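Local coordinates for multifunctional non-homologous end joining DNA repair protein LigD (Mycobacterium tuberculosis, PDB 2IRY) that probably repairs DNA double-strand breaks together with Ku by non-homologous end joining, processing, gap-filling and resealing the broken ends, its N-terminal domain here acting as the polymerase, at residues A[34-39]-A[244-249]; A[110-115]-A[239-244]. All blocks are in the same frame, centred on the assembly; numbering follows the deposited sequence.

Interaction 1: residues A[34-39]-A[244-249]; sequences DYYAGV and YSLRGR. With DGT (2'-deoxyguanosine-5'-triphosphate), chain D.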
loop_
_atom_site.group_PDB
_atom_site.type_symbol
_atom_site.label_atom_id
_atom_site.label_comp_id
_atom_site.label_asym_id
_atom_site.label_seq_id
_atom_site.Cartn_x
_atom_site.Cartn_y
_atom_site.Cartn_z
ATOM N N ASP A 34 -15.811 -0.298 11.068
ATOM C CA ASP A 34 -16.704 0.344 10.108
ATOM C C ASP A 34 -15.932 0.926 8.924
ATOM O O ASP A 34 -16.421 0.881 7.793
ATOM C CB ASP A 34 -17.568 1.419 10.759
ATOM C CG ASP A 34 -18.668 0.829 11.655
ATOM O OD1 ASP A 34 -19.024 -0.361 11.511
ATOM O OD2 ASP A 34 -19.207 1.582 12.483
ATOM N N TYR A 35 -14.750 1.471 9.207
ATOM C CA TYR A 35 -13.893 2.033 8.149
ATOM C C TYR A 35 -13.550 0.950 7.112
ATOM O O TYR A 35 -13.702 1.157 5.915
ATOM C CB TYR A 35 -12.600 2.656 8.707
ATOM C CG TYR A 35 -11.672 3.008 7.557
ATOM C CD1 TYR A 35 -11.936 4.133 6.754
ATOM C CD2 TYR A 35 -10.584 2.192 7.236
ATOM C CE1 TYR A 35 -11.127 4.467 5.647
ATOM C CE2 TYR A 35 -9.748 2.501 6.107
ATOM C CZ TYR A 35 -10.033 3.635 5.328
ATOM O OH TYR A 35 -9.234 3.943 4.236
ATOM N N TYR A 36 -13.063 -0.192 7.584
ATOM C CA TYR A 36 -12.685 -1.267 6.670
ATOM C C TYR A 36 -13.887 -1.866 5.916
ATOM O O TYR A 36 -13.779 -2.239 4.720
ATOM C CB TYR A 36 -11.832 -2.307 7.377
ATOM C CG TYR A 36 -10.362 -1.878 7.399
ATOM C CD1 TYR A 36 -9.707 -1.502 6.190
ATOM C CD2 TYR A 36 -9.627 -1.857 8.584
ATOM C CE1 TYR A 36 -8.352 -1.110 6.148
ATOM C CE2 TYR A 36 -8.255 -1.476 8.564
ATOM C CZ TYR A 36 -7.636 -1.073 7.335
ATOM O OH TYR A 36 -6.321 -0.695 7.322
ATOM N N ALA A 37 -15.046 -1.890 6.570
ATOM C CA ALA A 37 -16.294 -2.243 5.840
ATOM C C ALA A 37 -16.610 -1.227 4.738
ATOM O O ALA A 37 -17.005 -1.625 3.620
ATOM C CB ALA A 37 -17.469 -2.373 6.787
ATOM N N GLY A 38 -16.462 0.058 5.093
ATOM C CA GLY A 38 -16.696 1.209 4.192
ATOM C C GLY A 38 -15.809 1.247 2.959
ATOM O O GLY A 38 -16.270 1.650 1.873
ATOM N N VAL A 39 -14.555 0.817 3.105
ATOM C CA VAL A 39 -13.599 0.866 1.987
ATOM C C VAL A 39 -13.398 -0.462 1.263
ATOM O O VAL A 39 -12.716 -0.490 0.229
ATOM C CB VAL A 39 -12.227 1.478 2.380
ATOM C CG1 VAL A 39 -12.391 2.939 2.868
ATOM C CG2 VAL A 39 -11.499 0.592 3.420
ATOM N N TYR A 244 -5.703 2.627 0.690
ATOM C CA TYR A 244 -6.868 2.611 1.620
ATOM C C TYR A 244 -6.524 2.051 3.013
ATOM O O TYR A 244 -7.333 2.176 3.948
ATOM C CB TYR A 244 -8.116 1.929 1.042
ATOM C CG TYR A 244 -8.624 2.593 -0.210
ATOM C CD1 TYR A 244 -9.357 3.786 -0.127
ATOM C CD2 TYR A 244 -8.326 2.079 -1.478
ATOM C CE1 TYR A 244 -9.809 4.444 -1.286
ATOM C CE2 TYR A 244 -8.781 2.726 -2.645
ATOM C CZ TYR A 244 -9.526 3.887 -2.529
ATOM O OH TYR A 244 -9.988 4.541 -3.625
ATOM N N SER A 245 -5.301 1.530 3.174
ATOM C CA SER A 245 -4.885 1.094 4.513
ATOM C C SER A 245 -4.831 2.286 5.459
ATOM O O SER A 245 -4.384 3.363 5.095
ATOM C CB SER A 245 -3.528 0.368 4.539
ATOM O OG SER A 245 -3.267 -0.121 5.858
ATOM N N LEU A 246 -5.246 2.053 6.700
ATOM C CA LEU A 246 -4.923 2.946 7.792
ATOM C C LEU A 246 -3.395 2.912 8.054
ATOM O O LEU A 246 -2.671 2.004 7.604
ATOM C CB LEU A 246 -5.677 2.560 9.078
ATOM C CG LEU A 246 -7.190 2.807 9.105
ATOM C CD1 LEU A 246 -7.779 2.018 10.251
ATOM C CD2 LEU A 246 -7.448 4.286 9.248
ATOM N N ARG A 247 -2.924 3.950 8.731
ATOM C CA ARG A 247 -1.553 4.007 9.209
ATOM C C ARG A 247 -1.592 3.963 10.747
ATOM O O ARG A 247 -2.469 4.601 11.395
ATOM C CB ARG A 247 -0.841 5.293 8.750
ATOM C CG ARG A 247 -0.779 5.527 7.207
ATOM C CD ARG A 247 -0.234 4.275 6.487
ATOM N NE ARG A 247 1.034 3.772 7.009
ATOM C CZ ARG A 247 2.210 3.901 6.397
ATOM N NH1 ARG A 247 2.302 4.527 5.238
ATOM N NH2 ARG A 247 3.303 3.381 6.944
ATOM N N GLY A 248 -0.595 3.283 11.323
ATOM C CA GLY A 248 -0.455 3.192 12.782
ATOM C C GLY A 248 0.385 4.358 13.260
ATOM O O GLY A 248 1.567 4.207 13.625
ATOM N N ARG A 249 -0.219 5.535 13.248
ATOM C CA ARG A 249 0.458 6.774 13.580
ATOM C C ARG A 249 -0.408 7.501 14.585
ATOM O O ARG A 249 -1.515 7.060 14.887
ATOM C CB ARG A 249 0.650 7.624 12.319
ATOM C CG ARG A 249 1.561 6.945 11.279
ATOM C CD ARG A 249 1.670 7.759 10.022
ATOM N NE ARG A 249 2.210 9.103 10.277
ATOM C CZ ARG A 249 3.504 9.395 10.399
ATOM N NH1 ARG A 249 4.435 8.446 10.282
ATOM N NH2 ARG A 249 3.872 10.652 10.634
HETATM P PG DGT D . 6.601 7.724 4.340
HETATM O O1G DGT D . 6.538 8.544 5.602
HETATM O O2G DGT D . 8.027 7.488 3.885
HETATM O O3G DGT D . 5.659 8.219 3.263
HETATM O O3B DGT D . 5.981 6.276 4.754
HETATM P PB DGT D . 6.006 4.928 3.846
HETATM O O1B DGT D . 4.678 4.229 3.982
HETATM O O2B DGT D . 6.515 5.194 2.449
HETATM O O3A DGT D . 7.138 4.026 4.586
HETATM P PA DGT D . 6.951 3.461 6.092
HETATM O O1A DGT D . 8.279 2.959 6.609
HETATM O O2A DGT D . 6.247 4.522 6.911
HETATM O "O5'" DGT D . 5.975 2.179 5.850
HETATM C "C5'" DGT D . 6.394 1.031 5.087
HETATM C "C4'" DGT D . 7.905 0.790 5.152
HETATM O "O4'" DGT D . 8.225 -0.225 6.108
HETATM C "C3'" DGT D . 8.534 0.381 3.835
HETATM O "O3'" DGT D . 9.120 1.523 3.209
HETATM C "C2'" DGT D . 9.603 -0.631 4.206
HETATM C "C1'" DGT D . 9.275 -1.061 5.634
HETATM N N9 DGT D . 8.771 -2.454 5.680
HETATM C C8 DGT D . 7.912 -3.003 4.803
HETATM N N7 DGT D . 7.627 -4.291 5.108
HETATM C C5 DGT D . 8.322 -4.582 6.219
HETATM C C6 DGT D . 8.471 -5.776 7.080
HETATM O O6 DGT D . 7.853 -6.817 6.795
HETATM N N1 DGT D . 9.278 -5.697 8.153
HETATM C C2 DGT D . 9.951 -4.561 8.457
HETATM N N2 DGT D . 10.742 -4.551 9.556
HETATM N N3 DGT D . 9.857 -3.420 7.714
HETATM C C4 DGT D . 9.073 -3.373 6.603
#
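Tyr-35 and Tyr-36, neighbours on helix 29-47, reach with their hydroxyls for the backbone of the loop that follows strand 240-241. Tyr-35 leaves the helix with CG anti to the backbone N (chi1 171°), which aims the ring at the loop. From CB outward, CD2 rests against Leu-246 CG at 3.9 Å, CE2 lies 3.3 Å from Tyr-244 O, and OH donates to that same carbonyl O over 2.6 Å. Leu-246 CD2 lies over one face of this ring, near its rim, while Tyr-244 O sits at the edge. Tyr-36 works the other way round: its OH accepts the Leu-246 N-H at 3.0 Å in a nearly straight bond (161°), and also donates to Leu-111 O. Leu-246 also reaches the second ring, its CD1 3.9 Å from Tyr-36 CE2.

In this primase-polymerase domain the buried loop carries nucleotide-binding Arg-247 on the side away from the helix. Its chain, bent at chi2 and chi3, brings NH1 to within 2.7 Å of O1B on the β-phosphate of dGTP; NH2 donates to O5' and O2A, with a weak third bond to O1B. A salt bridge from NE to Glu-112 helps fix the guanidinium. Ser-245 OG donates to Leu-246 O at 2.8 Å and also bonds Val-113 N. Farther along the helix, Val-39 CG2 packs on CB of Tyr-244, and the Tyr-244 hydroxyl bonds Asp-285.

Interaction 2: residues A[110-115]-A[239-244]; sequences ALEVHV and TTIAPY. With DGT (2'-deoxyguanosine-5'-triphosphate), chain D.
The nucleotide pocket of the polymerase domain is walled here by two antiparallel strands, 112-115 and the short 240-241, with His-114 and Ile-241 side by side on the face that meets dGTP. His-114 and Ile-241 form a non-hydrogen-bonded pair, CA atoms 4.2 Å apart. The next pair, Val-115 with Thr-240, is hydrogen-bonded in both directions: Val-115 N to Thr-240 O and Thr-240 N to Val-115 O, each 2.9 Å. Ala-242 N adds a straight bond to Val-113 O (2.8 Å, 168°) as 239-244 leaves the sheet.

Ile-241 carries CG1 anti to its N (chi1 -168°), and chi2 then turns CD1 over one face of the His-114 imidazole, 3.9 Å from the ring centroid, in a CH-pi contact. The same methyl touches Glu-112 CB and CG, filling the angle between acid and ring. Glu-112 OE1 accepts from His-114 NE2 at 2.8 Å, near the ring plane but on the anti side of the carboxylate and 31° out of its plane. This bond fixes the ring's rotation, while the other carboxylate oxygen, OE2, is paired with Arg-247.

Strand 112-115 is an inner strand of a four-stranded antiparallel sheet, with 53-56 on its far side; Leu-111 and Glu-112 make a classic beta bulge opposite Lys-55. At the ligand, water 1 lies 2.7 Å from His-114 ND1 and donates to Thr-239 O. Thr-239 OG1 lies 3.0 Å from N7 of the guanine, and on the other face of the strand pair Val-115 CG2 and Val-113 CG1 pack against Ala-242 CB.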
loop_
_atom_site.group_PDB
_atom_site.type_symbol
_atom_site.label_atom_id
_atom_site.label_comp_id
_atom_site.label_asym_id
_atom_site.label_seq_id
_atom_site.Cartn_x
_atom_site.Cartn_y
_atom_site.Cartn_z
ATOM N N ALA A 110 -4.973 -5.110 13.124
ATOM C CA ALA A 110 -4.000 -4.956 12.036
ATOM C C ALA A 110 -4.285 -3.634 11.333
ATOM O O ALA A 110 -4.922 -3.576 10.231
ATOM C CB ALA A 110 -4.088 -6.146 11.044
ATOM N N LEU A 111 -3.822 -2.536 11.940
ATOM C CA LEU A 111 -4.137 -1.235 11.358
ATOM C C LEU A 111 -3.589 -1.126 9.950
ATOM O O LEU A 111 -4.181 -0.484 9.060
ATOM C CB LEU A 111 -3.570 -0.093 12.214
ATOM C CG LEU A 111 -4.066 -0.147 13.671
ATOM C CD1 LEU A 111 -3.419 0.963 14.446
ATOM C CD2 LEU A 111 -5.646 -0.056 13.707
ATOM N N GLU A 112 -2.435 -1.745 9.742
ATOM C CA GLU A 112 -1.788 -1.608 8.434
ATOM C C GLU A 112 -1.781 -2.924 7.662
ATOM O O GLU A 112 -1.510 -3.976 8.220
ATOM C CB GLU A 112 -0.358 -1.063 8.569
ATOM C CG GLU A 112 -0.278 0.394 8.975
ATOM C CD GLU A 112 1.149 0.930 9.059
ATOM O OE1 GLU A 112 2.087 0.138 8.824
ATOM O OE2 GLU A 112 1.323 2.151 9.371
ATOM N N VAL A 113 -2.095 -2.831 6.362
ATOM C CA VAL A 113 -2.027 -3.957 5.436
ATOM C C VAL A 113 -0.971 -3.543 4.404
ATOM O O VAL A 113 -1.049 -2.432 3.849
ATOM C CB VAL A 113 -3.371 -4.180 4.700
ATOM C CG1 VAL A 113 -3.218 -5.240 3.618
ATOM C CG2 VAL A 113 -4.539 -4.484 5.723
ATOM N N HIS A 114 0.021 -4.404 4.178
ATOM C CA HIS A 114 1.146 -4.116 3.266
ATOM C C HIS A 114 1.189 -5.241 2.216
ATOM O O HIS A 114 0.983 -6.393 2.573
ATOM C CB HIS A 114 2.477 -4.118 4.004
ATOM C CG HIS A 114 2.626 -3.046 5.043
ATOM N ND1 HIS A 114 3.512 -1.994 4.898
ATOM C CD2 HIS A 114 2.042 -2.884 6.254
ATOM C CE1 HIS A 114 3.469 -1.234 5.981
ATOM N NE2 HIS A 114 2.580 -1.743 6.815
ATOM N N VAL A 115 1.366 -4.896 0.941
ATOM C CA VAL A 115 1.368 -5.878 -0.154
ATOM C C VAL A 115 2.520 -5.602 -1.129
ATOM O O VAL A 115 2.931 -4.452 -1.287
ATOM C CB VAL A 115 0.001 -5.937 -0.958
ATOM C CG1 VAL A 115 -1.139 -6.370 -0.044
ATOM C CG2 VAL A 115 -0.318 -4.583 -1.681
ATOM N N THR A 239 7.484 -5.086 0.497
ATOM C CA THR A 239 6.020 -4.809 0.555
ATOM C C THR A 239 5.818 -3.329 0.788
ATOM O O THR A 239 6.706 -2.654 1.353
ATOM C CB THR A 239 5.289 -5.600 1.678
ATOM O OG1 THR A 239 5.834 -5.262 2.967
ATOM C CG2 THR A 239 5.441 -7.025 1.462
ATOM N N THR A 240 4.655 -2.824 0.367
ATOM C CA THR A 240 4.333 -1.396 0.450
ATOM C C THR A 240 2.920 -1.277 1.009
ATOM O O THR A 240 2.039 -2.080 0.663
ATOM C CB THR A 240 4.443 -0.756 -0.971
ATOM O OG1 THR A 240 5.820 -0.815 -1.407
ATOM C CG2 THR A 240 3.967 0.678 -0.976
ATOM N N ILE A 241 2.706 -0.283 1.875
ATOM C CA ILE A 241 1.375 -0.020 2.442
ATOM C C ILE A 241 0.289 -0.049 1.357
ATOM O O ILE A 241 0.433 0.578 0.280
ATOM C CB ILE A 241 1.362 1.340 3.217
ATOM C CG1 ILE A 241 0.081 1.452 4.046
ATOM C CG2 ILE A 241 1.572 2.539 2.240
ATOM C CD1 ILE A 241 0.122 0.530 5.282
ATOM N N ALA A 242 -0.777 -0.795 1.601
ATOM C CA ALA A 242 -1.825 -0.937 0.587
ATOM C C ALA A 242 -2.634 0.337 0.478
ATOM O O ALA A 242 -2.910 0.960 1.495
ATOM C CB ALA A 242 -2.748 -2.109 0.918
ATOM N N PRO A 243 -2.999 0.735 -0.759
ATOM C CA PRO A 243 -3.996 1.821 -0.871
ATOM C C PRO A 243 -5.244 1.575 0.011
ATOM O O PRO A 243 -5.752 0.452 0.076
ATOM C CB PRO A 243 -4.377 1.782 -2.351
ATOM C CG PRO A 243 -3.055 1.321 -3.043
ATOM C CD PRO A 243 -2.578 0.225 -2.084
ATOM N N TYR A 244 -5.703 2.627 0.690
ATOM C CA TYR A 244 -6.868 2.611 1.620
ATOM C C TYR A 244 -6.524 2.051 3.013
ATOM O O TYR A 244 -7.333 2.176 3.948
ATOM C CB TYR A 244 -8.116 1.929 1.042
ATOM C CG TYR A 244 -8.624 2.593 -0.210
ATOM C CD1 TYR A 244 -9.357 3.786 -0.127
ATOM C CD2 TYR A 244 -8.326 2.079 -1.478
ATOM C CE1 TYR A 244 -9.809 4.444 -1.286
ATOM C CE2 TYR A 244 -8.781 2.726 -2.645
ATOM C CZ TYR A 244 -9.526 3.887 -2.529
ATOM O OH TYR A 244 -9.988 4.541 -3.625
HETATM P PG DGT D . 6.601 7.724 4.340
HETATM O O1G DGT D . 6.538 8.544 5.602
HETATM O O2G DGT D . 8.027 7.488 3.885
HETATM O O3G DGT D . 5.659 8.219 3.263
HETATM O O3B DGT D . 5.981 6.276 4.754
HETATM P PB DGT D . 6.006 4.928 3.846
HETATM O O1B DGT D . 4.678 4.229 3.982
HETATM O O2B DGT D . 6.515 5.194 2.449
HETATM O O3A DGT D . 7.138 4.026 4.586
HETATM P PA DGT D . 6.951 3.461 6.092
HETATM O O1A DGT D . 8.279 2.959 6.609
HETATM O O2A DGT D . 6.247 4.522 6.911
HETATM O "O5'" DGT D . 5.975 2.179 5.850
HETATM C "C5'" DGT D . 6.394 1.031 5.087
HETATM C "C4'" DGT D . 7.905 0.790 5.152
HETATM O "O4'" DGT D . 8.225 -0.225 6.108
HETATM C "C3'" DGT D . 8.534 0.381 3.835
HETATM O "O3'" DGT D . 9.120 1.523 3.209
HETATM C "C2'" DGT D . 9.603 -0.631 4.206
HETATM C "C1'" DGT D . 9.275 -1.061 5.634
HETATM N N9 DGT D . 8.771 -2.454 5.680
HETATM C C8 DGT D . 7.912 -3.003 4.803
HETATM N N7 DGT D . 7.627 -4.291 5.108
HETATM C C5 DGT D . 8.322 -4.582 6.219
HETATM C C6 DGT D . 8.471 -5.776 7.080
HETATM O O6 DGT D . 7.853 -6.817 6.795
HETATM N N1 DGT D . 9.278 -5.697 8.153
HETATM C C2 DGT D . 9.951 -4.561 8.457
HETATM N N2 DGT D . 10.742 -4.551 9.556
HETATM N N3 DGT D . 9.857 -3.420 7.714
HETATM C C4 DGT D . 9.073 -3.373 6.603
HETATM O O HOH W 1 5.933 -1.895 3.768
#

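In the fold
Both interactions are buried and share Tyr-244, where the chain passes from the sheet edge to the loop, and along the chain interaction 2 is nested inside the loop that interaction 1 closes. Interaction 2 lies nearer the middle of the domain, its centre about 4 Å from that of the chain, against about 12 Å for interaction 1, and is a strand pairing held by backbone bonds. Interaction 1 instead ties a helix to an irregular loop through tyrosine hydroxyls and apolar packing. They meet at Glu-112, whose OE2 probably also accepts from Gly-248 N. Around dGTP, segment 244-249 supplies charge to the phosphates, whereas His-114 and Thr-239 approach sugar and base, with Ile-241 beside the β-phosphate.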